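Local coordinates for oxidoreductase protein (PDB 5UI9) that binds NAD and a small dihydroxy acid and probably catalyses an NAD-dependent oxidation or reduction, as a member of the GFO/IDH/MocA oxidoreductase family, at residues 25-28 against 29-32; 301-304 against 305-309; 73-77 against 78-82. One frame throughout, in Å; residues are numbered along the deposited sequence.

How the contacts relate
Followed from the N terminus, the three contacts come in the order 1, 3, 2, each complete before the next begins; none nests within or crosses another. Contact 1 makes the tight turn from helix 17-26 into strand 30-36, within the first beta-alpha-beta unit of the Rossmann domain. Contact 3 lies after strand 70-73, where the chain folds into helix 80-89 beside NAD. Contact 2 is the final turns of helix 289-308. That helix returns to the Rossmann domain and touches contact 1, with Val27 CG1 3.4 Å from Thr303 OG1. Contact 3 stays separate, its nearest atoms about 8 Å from contact 1 and about 9 Å from contact 2.

Contact 1: 25-28 against 29-32; sequences KDVK and GAGI. With MG (magnesium ion), chain E.
Ala30 O and Val27 O meet on one magnesium ion, which lies 2.2 Å from Ala30 O and 2.3 Å from Val27 O. The two oxygens subtend about 91° at the metal, near the octahedral value; the shared cation lets them sit 3.3 Å apart. Water 1 coordinates the ion at 2.3 Å, nearly at a right angle to Val27 O, and Trp24 O supplies a further bond. Lys25 O stands farther off, 2.8 Å from the magnesium, across from Ala30 O.

Helix 17-26 ends here, Val27 being the first residue to abandon helical angles. Gly29 takes a positive phi of 99°, at which a side chain would jam against the preceding carbonyl, and the chain swings into strand 30-36. On the face away from the magnesium, toward helix 289-308, the CG1 branch of Val27, anti to its own nitrogen, comes within 4.0 Å of Ala30 CB; Leu296 and Gln300 also touch Val27. Ala30 N is buried without a partner in the model.

The protein ligands are neutral main-chain carbonyls, so the cation probably takes the place of hydrogen-bond donors at the helix C-terminus and offsets the partial negative charge gathered there.

Contact 2: 301-304 against 305-309; sequences HWTD and RLSSG
His301 meets Arg305 one turn later in helix 289-308, and the ring and guanidinium planes are 56° apart. Arg305 CG makes a CH-pi contact over one face of the imidazole, 4.1 Å from the ring centroid and 19° off its normal. Because the arginine chain bends at chi2 (-68°), its flat end folds back beside the ring, leaving His301 CE1 3.7 Å from Arg305 CZ and over a face of the guanidinium, displaced from its centre. Trp129 meets the ring as well.

Trp302 comes next, its side chain running alongside Leu306 in the same direction. The CD2 branch of Leu306 lies beside the NE1, CE2 and CZ2 atoms of the indole, nearest Trp302 NE1 at 3.6 Å, while Phe70 meets the indole edge-to-face. Leu306 also touches Leu6, so this flank of the helix rests on strand 6-11 of the Rossmann sheet.

Thr303 O accepts both the amide and the hydroxyl of Ser307, with OG at 2.9 Å and N at 3.1 Å, from opposite faces of the carbonyl plane. Its own OG1 bonds back to Gln299 O.

Asp304 O is gripped likewise by Ser308 OG and N, although the hydroxyl bond is longer, at 3.2 Å. Gly309 then leaves the helix with positive phi.

Each serine hydroxyl therefore gives a second donor to a carbonyl in the last turns. His301 NE2 is bonded to the backbone N of Ser313, which implies an accepting nitrogen and a probably neutral ring, consistent with its closeness to the cationic guanidinium.

Contact 3: 73-77 against 78-82; sequences IATTV and QSHRA. With NAD (nicotinamide-adenine-dinucleotide), chain C.
The side chains of Val77 and His80 run roughly perpendicular, and the imidazole lies with one face squarely under the backbone of Val77: Val77 CA is 3.6 Å from the His80 ring centroid and 6° off its normal, a CH-pi contact. The ring's edge is turned toward Thr75. His80 NE2 donates to Thr75 O at 2.7 Å, with the acceptor close to the ring plane, yet the approach is from above the carbonyl plane, 53° out of it. At the other nitrogen, ND1 is bonded to Phe100 O, so the ring's rotation is fixed from two sides. Ile73 runs antiparallel alongside the imidazole, its CG2 branch 4.0 Å from His80 CD2.

This is the turn at the carboxyl end of strand 70-73 of the Rossmann fold, where the chain passes beside NAD and enters helix 80-89. The methyl CG2 of Thr75 touches the adenine, 3.5 Å from NAD C4A, and Ser79 CB lies the same 3.5 Å from NAD N6A. The hydroxyls of these two residues sit 2.7 Å apart, Thr75 OG1 to Ser79 OG; Thr76 O is a competing acceptor for the threonine proton.

Thr76 and Gln78 cross at a slant. Gln78, bent at chi2 (86°), brings OE1 back to accept from Thr76 OG1 at 2.9 Å, while Thr76 CG2 faces the pyrophosphate, 3.7 Å from NAD O3.

Contact 1: 25-28 against 29-32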
ATOM      1  N   LYS A  25      31.440  18.966 -12.416  1.00 39.65           N
ATOM      2  CA  LYS A  25      31.968  20.330 -12.374  1.00 43.24           C
ATOM      3  C   LYS A  25      31.773  20.929 -10.974  1.00 42.34           C
ATOM      4  O   LYS A  25      32.730  21.433 -10.390  1.00 40.90           O
ATOM      5  CB  LYS A  25      31.325  21.183 -13.483  1.00 47.38           C
ATOM      6  CG  LYS A  25      31.781  22.638 -13.554  1.00 53.06           C
ATOM      7  CD  LYS A  25      32.153  23.086 -14.971  1.00 58.64           C
ATOM      8  CE  LYS A  25      31.058  22.865 -16.016  1.00 60.84           C
ATOM      9  NZ  LYS A  25      29.759  23.471 -15.628  1.00 60.60           N
ATOM     10  N   ASP A  26      30.556  20.819 -10.433  1.00 40.78           N
ATOM     11  CA  ASP A  26      30.243  21.261  -9.059  1.00 41.25           C
ATOM     12  C   ASP A  26      30.959  20.477  -7.951  1.00 40.11           C
ATOM     13  O   ASP A  26      31.149  21.008  -6.872  1.00 40.23           O
ATOM     14  CB  ASP A  26      28.732  21.167  -8.769  1.00 40.48           C
ATOM     15  CG  ASP A  26      27.902  22.226  -9.489  1.00 42.68           C
ATOM     16  OD1 ASP A  26      28.457  23.190 -10.063  1.00 42.70           O
ATOM     17  OD2 ASP A  26      26.657  22.083  -9.468  1.00 44.29           O
ATOM     18  N   VAL A  27      31.301  19.211  -8.182  1.00 39.71           N
ATOM     19  CA  VAL A  27      31.978  18.408  -7.154  1.00 40.65           C
ATOM     20  C   VAL A  27      33.321  19.049  -6.804  1.00 42.25           C
ATOM     21  O   VAL A  27      34.089  19.407  -7.697  1.00 42.64           O
ATOM     22  CB  VAL A  27      32.216  16.937  -7.605  1.00 40.36           C
ATOM     23  CG1 VAL A  27      33.216  16.221  -6.690  1.00 40.17           C
ATOM     24  CG2 VAL A  27      30.898  16.162  -7.664  1.00 38.49           C
ATOM     25  N   LYS A  28      33.586  19.167  -5.508  1.00 42.52           N
ATOM     26  CA  LYS A  28      34.884  19.613  -5.011  1.00 46.36           C
ATOM     27  C   LYS A  28      35.817  18.427  -4.752  1.00 43.50           C
ATOM     28  O   LYS A  28      35.466  17.489  -4.031  1.00 40.57           O
ATOM     29  CB  LYS A  28      34.714  20.480  -3.755  1.00 51.71           C
ATOM     30  CG  LYS A  28      34.376  21.927  -4.103  1.00 57.67           C
ATOM     31  CD  LYS A  28      33.583  22.641  -3.018  1.00 61.87           C
ATOM     32  CE  LYS A  28      33.213  24.053  -3.455  1.00 64.07           C
ATOM     33  NZ  LYS A  28      31.910  24.471  -2.872  1.00 67.67           N
ATOM     34  N   GLY A  29      37.005  18.493  -5.356  1.00 42.74           N
ATOM     35  CA  GLY A  29      38.017  17.448  -5.251  1.00 43.10           C
ATOM     36  C   GLY A  29      38.056  16.494  -6.434  1.00 41.95           C
ATOM     37  O   GLY A  29      38.822  15.527  -6.414  1.00 42.03           O
ATOM     38  N   ALA A  30      37.245  16.755  -7.464  1.00 40.25           N
ATOM     39  CA  ALA A  30      37.240  15.919  -8.665  1.00 39.75           C
ATOM     40  C   ALA A  30      36.666  16.639  -9.883  1.00 40.26           C
ATOM     41  O   ALA A  30      35.852  17.565  -9.750  1.00 42.54           O
ATOM     42  CB  ALA A  30      36.471  14.629  -8.409  1.00 38.96           C
ATOM     43  N   GLY A  31      37.107  16.200 -11.061  1.00 38.75           N
ATOM     44  CA  GLY A  31      36.563  16.660 -12.343  1.00 38.51           C
ATOM     45  C   GLY A  31      36.796  15.630 -13.431  1.00 38.62           C
ATOM     46  O   GLY A  31      37.550  14.672 -13.236  1.00 39.13           O
ATOM     47  N   ILE A  32      36.165  15.834 -14.583  1.00 39.09           N
ATOM     48  CA  ILE A  32      36.273  14.898 -15.716  1.00 38.87           C
ATOM     49  C   ILE A  32      37.360  15.346 -16.702  1.00 40.32           C
ATOM     50  O   ILE A  32      37.293  16.454 -17.241  1.00 41.62           O
ATOM     51  CB  ILE A  32      34.920  14.754 -16.448  1.00 38.25           C
ATOM     52  CG1 ILE A  32      33.838  14.236 -15.480  1.00 37.48           C
ATOM     53  CG2 ILE A  32      35.043  13.847 -17.671  1.00 38.57           C
ATOM     54  CD1 ILE A  32      34.099  12.882 -14.847  1.00 37.18           C
TER
HETATM   55 MG    MG E 403      34.639  19.429  -9.974  1.00 40.09          MG
HETATM   56  O   HOH W   1      36.217  21.080  -9.503  1.00 44.42           O

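Contact 2: 301-304 against 305-309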
ATOM      1  N   HIS A 301      29.875  12.365  -2.488  1.00 33.59           N
ATOM      2  CA  HIS A 301      30.045  11.243  -1.564  1.00 34.18           C
ATOM      3  C   HIS A 301      31.140  10.299  -2.070  1.00 35.89           C
ATOM      4  O   HIS A 301      32.069   9.979  -1.325  1.00 37.23           O
ATOM      5  CB  HIS A 301      28.714  10.511  -1.359  1.00 33.96           C
ATOM      6  CG  HIS A 301      28.820   9.243  -0.572  1.00 33.57           C
ATOM      7  ND1 HIS A 301      28.902   9.221   0.804  1.00 34.85           N
ATOM      8  CD2 HIS A 301      28.819   7.947  -0.967  1.00 33.28           C
ATOM      9  CE1 HIS A 301      28.963   7.969   1.221  1.00 34.51           C
ATOM     10  NE2 HIS A 301      28.914   7.176   0.166  1.00 33.51           N
ATOM     11  N   TRP A 302      31.040   9.887  -3.333  1.00 35.31           N
ATOM     12  CA  TRP A 302      32.083   9.071  -3.977  1.00 35.90           C
ATOM     13  C   TRP A 302      33.476   9.682  -3.804  1.00 37.48           C
ATOM     14  O   TRP A 302      34.408   9.000  -3.383  1.00 36.59           O
ATOM     15  CB  TRP A 302      31.795   8.891  -5.473  1.00 35.25           C
ATOM     16  CG  TRP A 302      32.985   8.386  -6.272  1.00 34.92           C
ATOM     17  CD1 TRP A 302      33.883   9.141  -6.984  1.00 35.70           C
ATOM     18  CD2 TRP A 302      33.404   7.025  -6.419  1.00 34.56           C
ATOM     19  NE1 TRP A 302      34.840   8.332  -7.556  1.00 36.36           N
ATOM     20  CE2 TRP A 302      34.567   7.028  -7.228  1.00 36.41           C
ATOM     21  CE3 TRP A 302      32.912   5.803  -5.945  1.00 33.77           C
ATOM     22  CZ2 TRP A 302      35.237   5.844  -7.589  1.00 36.36           C
ATOM     23  CZ3 TRP A 302      33.582   4.630  -6.293  1.00 34.76           C
ATOM     24  CH2 TRP A 302      34.732   4.660  -7.110  1.00 35.34           C
ATOM     25  N   THR A 303      33.586  10.963  -4.153  1.00 37.82           N
ATOM     26  CA  THR A 303      34.839  11.709  -4.111  1.00 38.47           C
ATOM     27  C   THR A 303      35.434  11.793  -2.702  1.00 39.65           C
ATOM     28  O   THR A 303      36.643  11.587  -2.530  1.00 39.71           O
ATOM     29  CB  THR A 303      34.635  13.127  -4.687  1.00 39.24           C
ATOM     30  OG1 THR A 303      34.129  13.019  -6.027  1.00 36.96           O
ATOM     31  CG2 THR A 303      35.944  13.932  -4.689  1.00 40.15           C
ATOM     32  N   ASP A 304      34.590  12.078  -1.712  1.00 38.74           N
ATOM     33  CA  ASP A 304      35.008  12.105  -0.307  1.00 41.98           C
ATOM     34  C   ASP A 304      35.528  10.743   0.130  1.00 43.16           C
ATOM     35  O   ASP A 304      36.599  10.655   0.746  1.00 43.64           O
ATOM     36  CB  ASP A 304      33.850  12.518   0.625  1.00 42.31           C
ATOM     37  CG  ASP A 304      33.397  13.968   0.427  1.00 43.18           C
ATOM     38  OD1 ASP A 304      34.126  14.766  -0.205  1.00 42.24           O
ATOM     39  OD2 ASP A 304      32.293  14.306   0.916  1.00 44.00           O
ATOM     40  N   ARG A 305      34.772   9.692  -0.196  1.00 41.59           N
ATOM     41  CA  ARG A 305      35.128   8.319   0.198  1.00 44.47           C
ATOM     42  C   ARG A 305      36.383   7.766  -0.490  1.00 44.26           C
ATOM     43  O   ARG A 305      37.174   7.048   0.132  1.00 42.76           O
ATOM     44  CB  ARG A 305      33.942   7.369  -0.021  1.00 45.32           C
ATOM     45  CG  ARG A 305      32.793   7.587   0.961  1.00 46.89           C
ATOM     46  CD  ARG A 305      33.176   7.190   2.385  1.00 50.48           C
ATOM     47  NE  ARG A 305      32.041   7.300   3.295  1.00 51.77           N
ATOM     48  CZ  ARG A 305      31.577   8.434   3.821  1.00 54.99           C
ATOM     49  NH1 ARG A 305      32.145   9.614   3.550  1.00 57.48           N
ATOM     50  NH2 ARG A 305      30.522   8.391   4.632  1.00 55.71           N
ATOM     51  N   LEU A 306      36.559   8.104  -1.763  1.00 43.06           N
ATOM     52  CA  LEU A 306      37.748   7.718  -2.505  1.00 46.90           C
ATOM     53  C   LEU A 306      38.993   8.417  -1.938  1.00 48.88           C
ATOM     54  O   LEU A 306      40.039   7.786  -1.796  1.00 51.64           O
ATOM     55  CB  LEU A 306      37.567   8.027  -3.998  1.00 45.83           C
ATOM     56  CG  LEU A 306      38.611   7.486  -4.973  1.00 46.86           C
ATOM     57  CD1 LEU A 306      38.748   5.975  -4.824  1.00 48.39           C
ATOM     58  CD2 LEU A 306      38.267   7.863  -6.413  1.00 47.10           C
ATOM     59  N   SER A 307      38.856   9.703  -1.604  1.00 51.05           N
ATOM     60  CA  SER A 307      39.932  10.517  -1.006  1.00 54.18           C
ATOM     61  C   SER A 307      40.408  10.041   0.364  1.00 54.36           C
ATOM     62  O   SER A 307      41.594  10.164   0.682  1.00 56.28           O
ATOM     63  CB  SER A 307      39.485  11.978  -0.862  1.00 54.73           C
ATOM     64  OG  SER A 307      39.290  12.581  -2.125  1.00 58.19           O
ATOM     65  N   SER A 308      39.476   9.547   1.178  1.00 52.25           N
ATOM     66  CA  SER A 308      39.761   9.079   2.541  1.00 55.98           C
ATOM     67  C   SER A 308      39.924   7.558   2.649  1.00 57.65           C
ATOM     68  O   SER A 308      40.359   7.057   3.689  1.00 59.81           O
ATOM     69  CB  SER A 308      38.642   9.519   3.483  1.00 55.62           C
ATOM     70  OG  SER A 308      37.439   8.831   3.181  1.00 56.37           O
ATOM     71  N   GLY A 309      39.556   6.829   1.595  1.00 57.66           N
ATOM     72  CA  GLY A 309      39.641   5.372   1.590  1.00 57.99           C
ATOM     73  C   GLY A 309      38.540   4.657   2.356  1.00 57.72           C
ATOM     74  O   GLY A 309      38.743   3.526   2.798  1.00 58.13           O
TER

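Contact 3: 73-77 against 78-82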
ATOM      1  N   ILE A  73      30.773   5.084 -15.229  1.00 32.61           N
ATOM      2  CA  ILE A  73      30.097   4.336 -16.284  1.00 31.62           C
ATOM      3  C   ILE A  73      28.616   4.724 -16.296  1.00 32.27           C
ATOM      4  O   ILE A  73      27.853   4.332 -15.402  1.00 31.54           O
ATOM      5  CB  ILE A  73      30.289   2.817 -16.082  1.00 31.11           C
ATOM      6  CG1 ILE A  73      31.787   2.461 -16.139  1.00 31.13           C
ATOM      7  CG2 ILE A  73      29.520   2.026 -17.132  1.00 31.04           C
ATOM      8  CD1 ILE A  73      32.159   1.205 -15.381  1.00 31.33           C
ATOM      9  N   ALA A  74      28.233   5.514 -17.304  1.00 32.69           N
ATOM     10  CA  ALA A  74      26.848   5.961 -17.497  1.00 32.55           C
ATOM     11  C   ALA A  74      26.196   5.385 -18.759  1.00 33.01           C
ATOM     12  O   ALA A  74      25.262   5.984 -19.316  1.00 33.18           O
ATOM     13  CB  ALA A  74      26.803   7.478 -17.526  1.00 33.23           C
ATOM     14  N   THR A  75      26.667   4.222 -19.204  1.00 33.11           N
ATOM     15  CA  THR A  75      26.050   3.534 -20.336  1.00 33.94           C
ATOM     16  C   THR A  75      24.800   2.795 -19.865  1.00 33.38           C
ATOM     17  O   THR A  75      24.542   2.691 -18.668  1.00 31.66           O
ATOM     18  CB  THR A  75      26.994   2.496 -20.981  1.00 34.59           C
ATOM     19  OG1 THR A  75      27.291   1.455 -20.045  1.00 34.93           O
ATOM     20  CG2 THR A  75      28.285   3.144 -21.451  1.00 35.72           C
ATOM     21  N   THR A  76      24.043   2.260 -20.819  1.00 34.23           N
ATOM     22  CA  THR A  76      22.949   1.338 -20.504  1.00 33.73           C
ATOM     23  C   THR A  76      23.530   0.005 -20.008  1.00 34.29           C
ATOM     24  O   THR A  76      24.730  -0.247 -20.138  1.00 33.51           O
ATOM     25  CB  THR A  76      22.013   1.130 -21.710  1.00 33.63           C
ATOM     26  OG1 THR A  76      22.767   0.717 -22.855  1.00 32.37           O
ATOM     27  CG2 THR A  76      21.275   2.427 -22.029  1.00 33.12           C
ATOM     28  N   VAL A  77      22.662  -0.833 -19.446  1.00 33.94           N
ATOM     29  CA  VAL A  77      23.068  -2.049 -18.722  1.00 34.95           C
ATOM     30  C   VAL A  77      23.912  -3.076 -19.508  1.00 36.46           C
ATOM     31  O   VAL A  77      24.732  -3.777 -18.914  1.00 37.38           O
ATOM     32  CB  VAL A  77      21.827  -2.751 -18.105  1.00 35.23           C
ATOM     33  CG1 VAL A  77      20.961  -3.400 -19.185  1.00 35.55           C
ATOM     34  CG2 VAL A  77      22.237  -3.753 -17.031  1.00 35.69           C
ATOM     35  N   GLN A  78      23.711  -3.147 -20.823  1.00 37.29           N
ATOM     36  CA  GLN A  78      24.357  -4.137 -21.694  1.00 38.86           C
ATOM     37  C   GLN A  78      25.886  -4.173 -21.518  1.00 37.21           C
ATOM     38  O   GLN A  78      26.497  -5.243 -21.473  1.00 36.27           O
ATOM     39  CB  GLN A  78      24.015  -3.867 -23.178  1.00 41.90           C
ATOM     40  CG  GLN A  78      22.558  -4.131 -23.589  1.00 44.63           C
ATOM     41  CD  GLN A  78      21.593  -2.950 -23.355  1.00 47.56           C
ATOM     42  OE1 GLN A  78      21.901  -1.992 -22.631  1.00 43.04           O
ATOM     43  NE2 GLN A  78      20.406  -3.031 -23.963  1.00 48.62           N
ATOM     44  N   SER A  79      26.491  -2.999 -21.406  1.00 36.62           N
ATOM     45  CA  SER A  79      27.947  -2.891 -21.319  1.00 37.56           C
ATOM     46  C   SER A  79      28.519  -2.726 -19.895  1.00 35.86           C
ATOM     47  O   SER A  79      29.725  -2.573 -19.746  1.00 35.95           O
ATOM     48  CB  SER A  79      28.402  -1.742 -22.213  1.00 38.24           C
ATOM     49  OG  SER A  79      27.899  -0.515 -21.731  1.00 41.60           O
ATOM     50  N   HIS A  80      27.684  -2.782 -18.855  1.00 35.45           N
ATOM     51  CA  HIS A  80      28.164  -2.550 -17.481  1.00 34.65           C
ATOM     52  C   HIS A  80      29.201  -3.574 -17.017  1.00 35.64           C
ATOM     53  O   HIS A  80      30.248  -3.185 -16.478  1.00 34.70           O
ATOM     54  CB  HIS A  80      27.021  -2.521 -16.465  1.00 34.05           C
ATOM     55  CG  HIS A  80      26.163  -1.301 -16.544  1.00 33.36           C
ATOM     56  ND1 HIS A  80      25.055  -1.123 -15.745  1.00 32.97           N
ATOM     57  CD2 HIS A  80      26.232  -0.211 -17.343  1.00 33.48           C
ATOM     58  CE1 HIS A  80      24.485   0.032 -16.044  1.00 33.82           C
ATOM     59  NE2 HIS A  80      25.180   0.605 -17.010  1.00 33.26           N
ATOM     60  N   ARG A  81      28.911  -4.863 -17.219  1.00 35.82           N
ATOM     61  CA  ARG A  81      29.786  -5.926 -16.727  1.00 37.10           C
ATOM     62  C   ARG A  81      31.177  -5.814 -17.334  1.00 37.83           C
ATOM     63  O   ARG A  81      32.169  -5.866 -16.607  1.00 37.94           O
ATOM     64  CB  ARG A  81      29.216  -7.335 -16.965  1.00 37.88           C
ATOM     65  CG  ARG A  81      30.213  -8.422 -16.559  1.00 38.69           C
ATOM     66  CD  ARG A  81      29.605  -9.784 -16.297  1.00 39.23           C
ATOM     67  NE  ARG A  81      30.660 -10.729 -15.916  1.00 39.31           N
ATOM     68  CZ  ARG A  81      30.467 -11.994 -15.544  1.00 40.21           C
ATOM     69  NH1 ARG A  81      29.245 -12.521 -15.492  1.00 40.06           N
ATOM     70  NH2 ARG A  81      31.515 -12.747 -15.225  1.00 41.09           N
ATOM     71  N   ALA A  82      31.233  -5.654 -18.654  1.00 38.12           N
ATOM     72  CA  ALA A  82      32.503  -5.535 -19.366  1.00 39.97           C
ATOM     73  C   ALA A  82      33.292  -4.306 -18.910  1.00 38.98           C
ATOM     74  O   ALA A  82      34.498  -4.397 -18.692  1.00 37.85           O
ATOM     75  CB  ALA A  82      32.279  -5.497 -20.878  1.00 40.59           C
TER
HETATM   76  PA  NAD C 401      21.328   6.615 -23.331  1.00 34.28           P
HETATM   77  O1A NAD C 401      21.073   5.524 -24.349  1.00 33.91           O
HETATM   78  O2A NAD C 401      20.741   7.986 -23.530  1.00 29.96           O
HETATM   79  O5B NAD C 401      22.909   6.776 -23.152  1.00 34.76           O
HETATM   80  C5B NAD C 401      23.812   5.680 -23.214  1.00 36.37           C
HETATM   81  C4B NAD C 401      25.036   6.149 -23.985  1.00 35.62           C
HETATM   82  O4B NAD C 401      26.079   5.196 -23.815  1.00 36.73           O
HETATM   83  C3B NAD C 401      24.778   6.265 -25.480  1.00 36.61           C
HETATM   84  O3B NAD C 401      25.214   7.553 -25.938  1.00 37.01           O
HETATM   85  C2B NAD C 401      25.572   5.131 -26.111  1.00 37.14           C
HETATM   86  O2B NAD C 401      26.115   5.503 -27.378  1.00 36.63           O
HETATM   87  C1B NAD C 401      26.661   4.885 -25.080  1.00 38.09           C
HETATM   88  N9A NAD C 401      27.214   3.514 -24.976  1.00 39.45           N
HETATM   89  C8A NAD C 401      26.538   2.355 -24.851  1.00 38.97           C
HETATM   90  N7A NAD C 401      27.407   1.316 -24.742  1.00 38.49           N
HETATM   91  C5A NAD C 401      28.658   1.812 -24.780  1.00 39.04           C
HETATM   92  C6A NAD C 401      30.046   1.280 -24.717  1.00 38.04           C
HETATM   93  N6A NAD C 401      30.288  -0.042 -24.586  1.00 38.01           N
HETATM   94  N1A NAD C 401      31.067   2.165 -24.790  1.00 37.78           N
HETATM   95  C2A NAD C 401      30.868   3.493 -24.925  1.00 36.38           C
HETATM   96  N3A NAD C 401      29.638   4.038 -24.988  1.00 36.24           N
HETATM   97  C4A NAD C 401      28.520   3.267 -24.922  1.00 38.31           C
HETATM   98  O3  NAD C 401      20.899   6.056 -21.886  1.00 33.01           O
HETATM   99  PN  NAD C 401      20.480   6.999 -20.644  1.00 31.79           P
HETATM  100  O1N NAD C 401      19.018   7.357 -20.739  1.00 33.07           O
HETATM  101  O2N NAD C 401      21.496   8.102 -20.488  1.00 37.16           O
HETATM  102  O5D NAD C 401      20.626   5.929 -19.467  1.00 29.76           O
HETATM  103  C5D NAD C 401      21.895   5.354 -19.185  1.00 29.79           C
HETATM  104  C4D NAD C 401      21.812   4.662 -17.838  1.00 29.73           C
HETATM  105  O4D NAD C 401      21.482   5.638 -16.845  1.00 32.39           O
HETATM  106  C3D NAD C 401      20.733   3.590 -17.809  1.00 30.53           C
HETATM  107  O3D NAD C 401      21.256   2.386 -17.237  1.00 29.42           O
HETATM  108  C2D NAD C 401      19.626   4.182 -16.953  1.00 31.52           C
HETATM  109  O2D NAD C 401      18.949   3.209 -16.158  1.00 30.72           O
HETATM  110  C1D NAD C 401      20.377   5.177 -16.070  1.00 31.73           C
HETATM  111  N1N NAD C 401      19.587   6.318 -15.570  1.00 31.52           N
HETATM  112  C2N NAD C 401      19.719   6.622 -14.267  1.00 29.68           C
HETATM  113  C3N NAD C 401      19.033   7.674 -13.679  1.00 31.66           C
HETATM  114  C7N NAD C 401      19.241   7.939 -12.213  1.00 34.18           C
HETATM  115  O7N NAD C 401      20.348   7.732 -11.722  1.00 33.59           O
HETATM  116  N7N NAD C 401      18.235   8.394 -11.463  1.00 31.85           N
HETATM  117  C4N NAD C 401      18.177   8.436 -14.477  1.00 32.63           C
HETATM  118  C5N NAD C 401      18.049   8.119 -15.830  1.00 32.74           C
HETATM  119  C6N NAD C 401      18.774   7.053 -16.363  1.00 30.17           C
HETATM  120  O   HOH W   2      26.179  -5.993 -18.256  1.00 37.69           O